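Local atomic coordinates of HpcH/HpaI aldolase (Desulfitobacterium hafniense, PDB entry 3QZ6), a protein that belongs to the HpcH/HpaI aldolase and citrate lyase family and folds as a closed barrel of eight parallel strands surrounded by helices. Residues P191-Y194 / E195-K199; A220-G223 / W224-R228. One frame throughout, in Å; residues are numbered along the deposited sequence.

Interaction 1: P191-Y194 / E195-K199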
loop_
_atom_site.group_PDB
_atom_site.type_symbol
_atom_site.label_atom_id
_atom_site.label_comp_id
_atom_site.label_asym_id
_atom_site.label_seq_id
_atom_site.Cartn_x
_atom_site.Cartn_y
_atom_site.Cartn_z
ATOM N N PRO A 191 -20.874 9.111 -23.277
ATOM C CA PRO A 191 -21.813 10.224 -23.116
ATOM C C PRO A 191 -23.064 9.848 -22.320
ATOM O O PRO A 191 -23.544 10.678 -21.550
ATOM C CB PRO A 191 -22.182 10.569 -24.559
ATOM C CG PRO A 191 -20.955 10.218 -25.328
ATOM C CD PRO A 191 -20.405 8.979 -24.666
ATOM N N LYS A 192 -23.580 8.632 -22.493
ATOM C CA LYS A 192 -24.770 8.203 -21.749
ATOM C C LYS A 192 -24.530 8.217 -20.237
ATOM O O LYS A 192 -25.431 8.508 -19.452
ATOM C CB LYS A 192 -25.234 6.812 -22.190
ATOM C CG LYS A 192 -25.930 6.772 -23.548
ATOM C CD LYS A 192 -26.200 5.329 -23.977
ATOM C CE LYS A 192 -27.677 4.963 -23.878
ATOM N NZ LYS A 192 -27.868 3.495 -23.676
ATOM N N VAL A 193 -23.309 7.893 -19.830
ATOM C CA VAL A 193 -22.962 7.913 -18.419
ATOM C C VAL A 193 -22.998 9.350 -17.895
ATOM O O VAL A 193 -23.596 9.626 -16.860
ATOM C CB VAL A 193 -21.579 7.269 -18.173
ATOM C CG1 VAL A 193 -21.130 7.485 -16.744
ATOM C CG2 VAL A 193 -21.626 5.782 -18.500
ATOM N N TYR A 194 -22.371 10.267 -18.624
ATOM C CA TYR A 194 -22.391 11.675 -18.241
ATOM C C TYR A 194 -23.800 12.295 -18.229
ATOM O O TYR A 194 -24.095 13.154 -17.400
ATOM C CB TYR A 194 -21.411 12.486 -19.103
ATOM C CG TYR A 194 -19.993 12.347 -18.607
ATOM C CD1 TYR A 194 -19.167 11.341 -19.084
ATOM C CD2 TYR A 194 -19.497 13.187 -17.622
ATOM C CE1 TYR A 194 -17.880 11.194 -18.614
ATOM C CE2 TYR A 194 -18.211 13.046 -17.144
ATOM C CZ TYR A 194 -17.407 12.049 -17.646
ATOM O OH TYR A 194 -16.122 11.899 -17.177
ATOM N N GLU A 195 -24.673 11.845 -19.124
ATOM C CA GLU A 195 -26.073 12.276 -19.092
ATOM C C GLU A 195 -26.702 11.936 -17.748
ATOM O O GLU A 195 -27.394 12.761 -17.153
ATOM C CB GLU A 195 -26.882 11.600 -20.197
ATOM C CG GLU A 195 -26.613 12.112 -21.597
ATOM C CD GLU A 195 -27.421 11.364 -22.647
ATOM O OE1 GLU A 195 -28.554 10.932 -22.331
ATOM O OE2 GLU A 195 -26.916 11.199 -23.781
ATOM N N CYS A 196 -26.472 10.709 -17.278
ATOM C CA CYS A 196 -26.957 10.304 -15.962
ATOM C C CYS A 196 -26.401 11.217 -14.869
ATOM O O CYS A 196 -27.136 11.688 -13.999
ATOM C CB CYS A 196 -26.582 8.844 -15.659
ATOM S SG CYS A 196 -27.431 7.610 -16.679
ATOM N N TYR A 197 -25.096 11.461 -14.905
ATOM C CA TYR A 197 -24.478 12.317 -13.895
ATOM C C TYR A 197 -25.190 13.660 -13.844
ATOM O O TYR A 197 -25.519 14.162 -12.769
ATOM C CB TYR A 197 -23.001 12.555 -14.205
ATOM C CG TYR A 197 -22.117 11.330 -14.139
ATOM C CD1 TYR A 197 -22.526 10.176 -13.479
ATOM C CD2 TYR A 197 -20.861 11.339 -14.733
ATOM C CE1 TYR A 197 -21.695 9.058 -13.418
ATOM C CE2 TYR A 197 -20.032 10.238 -14.675
ATOM C CZ TYR A 197 -20.448 9.106 -14.015
ATOM O OH TYR A 197 -19.602 8.022 -13.982
ATOM N N GLU A 198 -25.414 14.243 -15.021
ATOM C CA GLU A 198 -26.038 15.560 -15.116
ATOM C C GLU A 198 -27.428 15.553 -14.496
ATOM O O GLU A 198 -27.788 16.476 -13.760
ATOM C CB GLU A 198 -26.121 16.030 -16.575
ATOM C CG GLU A 198 -24.777 16.260 -17.263
ATOM C CD GLU A 198 -24.139 17.597 -16.901
ATOM O OE1 GLU A 198 -24.503 18.174 -15.853
ATOM O OE2 GLU A 198 -23.273 18.071 -17.672
ATOM N N LYS A 199 -28.211 14.525 -14.813
ATOM C CA LYS A 199 -29.564 14.412 -14.276
ATOM C C LYS A 199 -29.518 14.351 -12.762
ATOM O O LYS A 199 -30.313 14.988 -12.080
ATOM C CB LYS A 199 -30.282 13.176 -14.815
ATOM C CG LYS A 199 -30.826 13.328 -16.222
ATOM C CD LYS A 199 -31.472 12.038 -16.706
ATOM C CE LYS A 199 -31.950 12.174 -18.145
ATOM N NZ LYS A 199 -32.412 10.877 -18.696
#
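Tyr194 and Tyr197, three residues apart on one face of the helix, meet edge-to-face, the edge of Tyr197 over the face of Tyr194. Their ring centres lie 5.2 Å apart and their planes stand at 75°, with CD2 of Tyr197 3.7 Å from CD2 of Tyr194. Tyr194 suits a half-exposed place: its ring packs while its hydroxyl reaches back along the chain to hydrogen-bond Glu189. Val193, one turn before Tyr197, lies alongside it. Chi1 of 171° sets its CG1 anti to the backbone N, which turns this methyl along the helix to meet CZ of Tyr197 at 3.2 Å, a spacing unusually short for two carbons and so doubtful. All this happens in the first turns of helix 191-207, one of the outer helices of a TIM barrel, where Tyr197 looks inward to the rings of Phe173 and Phe213 on neighbouring strands. The backbone follows the alpha-helical i to i+4 pattern: Tyr197 N donates to Val193 O over 3.1 Å, and Glu198 N to Tyr194 O over 2.9 Å. Glu195, on the exposed side, runs its extended chain outward past the carbonyl of Pro191, its CG 3.4 Å from Pro191 O, as befits a charged residue.

Interaction 2: A220-G223 / W224-R228; sequences AKMG and WAVER
The indole of Trp224 and the guanidinium of Arg228 lie face against face, one turn apart: NE1 of Trp224 sits 3.1 Å above the centre of the guanidinium plane, and NE of Arg228 lies over the rim of the indole, whose breadth gives the flat cation a face to rest on. Chi1 of -174° sets Trp224 CG anti to the backbone N and swings the ring toward the later turn. Arg228 NH1 donates to Trp224 O over 2.9 Å and, within a salt bridge, weakly to Glu227 OE1; with the salt bridge of NE to Glu198, these bonds fix how the group is turned. Across the segments two i to i+4 bonds are nearly straight: Glu227 N reaches Gly223 O at 2.9 Å and 172°, and Val226 N reaches Met222 O at 3.1 Å. A water accepts weakly from Trp224 N and donates to Ala220 O. Met222, modelled as selenomethionine, has a long flexible chain that crosses Val226 at about a right angle, its CG 4.1 Å from Val226 CG2. Both rest on Leu233 of strand 232-237; in the second subunit Met222 packs on Leu256 and Val226 on Pro257, while small, buried Ala225 fits against Phe213 of strand 210-215 and Trp224 faces helix 191-207.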
loop_
_atom_site.group_PDB
_atom_site.type_symbol
_atom_site.label_atom_id
_atom_site.label_comp_id
_atom_site.label_asym_id
_atom_site.label_seq_id
_atom_site.Cartn_x
_atom_site.Cartn_y
_atom_site.Cartn_z
ATOM N N ALA A 220 -6.856 14.394 -13.248
ATOM C CA ALA A 220 -7.303 15.540 -14.045
ATOM C C ALA A 220 -8.788 15.453 -14.430
ATOM O O ALA A 220 -9.464 16.474 -14.559
ATOM C CB ALA A 220 -6.424 15.710 -15.283
ATOM N N LYS A 221 -9.301 14.236 -14.596
ATOM C CA LYS A 221 -10.705 14.056 -14.967
ATOM C C LYS A 221 -11.653 14.574 -13.890
ATOM O O LYS A 221 -12.864 14.643 -14.110
ATOM C CB LYS A 221 -11.020 12.588 -15.256
ATOM C CG LYS A 221 -10.028 11.910 -16.182
ATOM C CD LYS A 221 -10.189 12.365 -17.614
ATOM C CE LYS A 221 -11.414 11.741 -18.257
ATOM N NZ LYS A 221 -11.619 12.273 -19.637
HETATM N N MSE A 222 -11.118 14.920 -12.720
HETATM C CA MSE A 222 -11.958 15.479 -11.664
HETATM C C MSE A 222 -12.408 16.907 -12.009
HETATM O O MSE A 222 -13.326 17.438 -11.395
HETATM C CB MSE A 222 -11.233 15.473 -10.313
HETATM C CG MSE A 222 -12.164 15.748 -9.133
HETATM SE SE MSE A 222 -13.246 14.179 -8.625
HETATM C CE MSE A 222 -11.701 13.121 -8.101
ATOM N N GLY A 223 -11.751 17.525 -12.985
ATOM C CA GLY A 223 -12.085 18.882 -13.385
ATOM C C GLY A 223 -13.558 19.028 -13.715
ATOM O O GLY A 223 -14.198 20.017 -13.346
ATOM N N TRP A 224 -14.099 18.023 -14.401
ATOM C CA TRP A 224 -15.501 18.017 -14.798
ATOM C C TRP A 224 -16.426 18.226 -13.601
ATOM O O TRP A 224 -17.380 19.000 -13.669
ATOM C CB TRP A 224 -15.848 16.698 -15.494
ATOM C CG TRP A 224 -17.237 16.662 -16.068
ATOM C CD1 TRP A 224 -17.614 17.022 -17.331
ATOM C CD2 TRP A 224 -18.435 16.242 -15.399
ATOM N NE1 TRP A 224 -18.967 16.848 -17.486
ATOM C CE2 TRP A 224 -19.492 16.371 -16.316
ATOM C CE3 TRP A 224 -18.711 15.767 -14.113
ATOM C CZ2 TRP A 224 -20.809 16.044 -15.989
ATOM C CZ3 TRP A 224 -20.021 15.446 -13.789
ATOM C CH2 TRP A 224 -21.051 15.586 -14.722
ATOM N N ALA A 225 -16.142 17.529 -12.503
ATOM C CA ALA A 225 -16.995 17.598 -11.320
ATOM C C ALA A 225 -16.791 18.912 -10.578
ATOM O O ALA A 225 -17.744 19.521 -10.075
ATOM C CB ALA A 225 -16.701 16.412 -10.391
ATOM N N VAL A 226 -15.539 19.341 -10.499
ATOM C CA VAL A 226 -15.210 20.578 -9.798
ATOM C C VAL A 226 -15.893 21.784 -10.459
ATOM O O VAL A 226 -16.450 22.648 -9.773
ATOM C CB VAL A 226 -13.683 20.773 -9.703
ATOM C CG1 VAL A 226 -13.339 22.190 -9.250
ATOM C CG2 VAL A 226 -13.079 19.725 -8.744
ATOM N N GLU A 227 -15.872 21.826 -11.790
ATOM C CA GLU A 227 -16.596 22.862 -12.547
ATOM C C GLU A 227 -18.066 22.936 -12.144
ATOM O O GLU A 227 -18.682 24.006 -12.159
ATOM C CB GLU A 227 -16.556 22.556 -14.046
ATOM C CG GLU A 227 -15.332 23.033 -14.787
ATOM C CD GLU A 227 -15.429 22.757 -16.280
ATOM O OE1 GLU A 227 -16.260 21.909 -16.683
ATOM O OE2 GLU A 227 -14.679 23.394 -17.048
ATOM N N ARG A 228 -18.633 21.785 -11.805
ATOM C CA ARG A 228 -20.060 21.702 -11.545
ATOM C C ARG A 228 -20.416 21.804 -10.059
ATOM O O ARG A 228 -21.553 21.564 -9.672
ATOM C CB ARG A 228 -20.627 20.435 -12.187
ATOM C CG ARG A 228 -20.692 20.550 -13.707
ATOM C CD ARG A 228 -20.847 19.212 -14.400
ATOM N NE ARG A 228 -20.939 19.402 -15.845
ATOM C CZ ARG A 228 -19.911 19.729 -16.623
ATOM N NH1 ARG A 228 -18.702 19.902 -16.099
ATOM N NH2 ARG A 228 -20.091 19.892 -17.931
HETATM O O HOH W 1 -11.896 17.009 -16.324
#

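Interaction 1 comes first along the chain, at the start of helix 191-207; strand 210-215 then leads to interaction 2 and the short helix 223-227, which precedes strand 232-237. Their centres are about 14 Å apart, on the same side of the chain's centre, and the two helices touch on the outside of the barrel. Glu198 OE2 pairs with Arg228 NE at 3.2 Å, and Tyr194 CD2 lies 3.4 Å from Trp224 CE2, where the two rings meet edge-to-face. Phe213, on the strand between, touches both Tyr197 and Trp224. Successive outer helices are thus joined to each other and to the barrel wall by aromatic packing and the Glu198-Arg228 salt bridge.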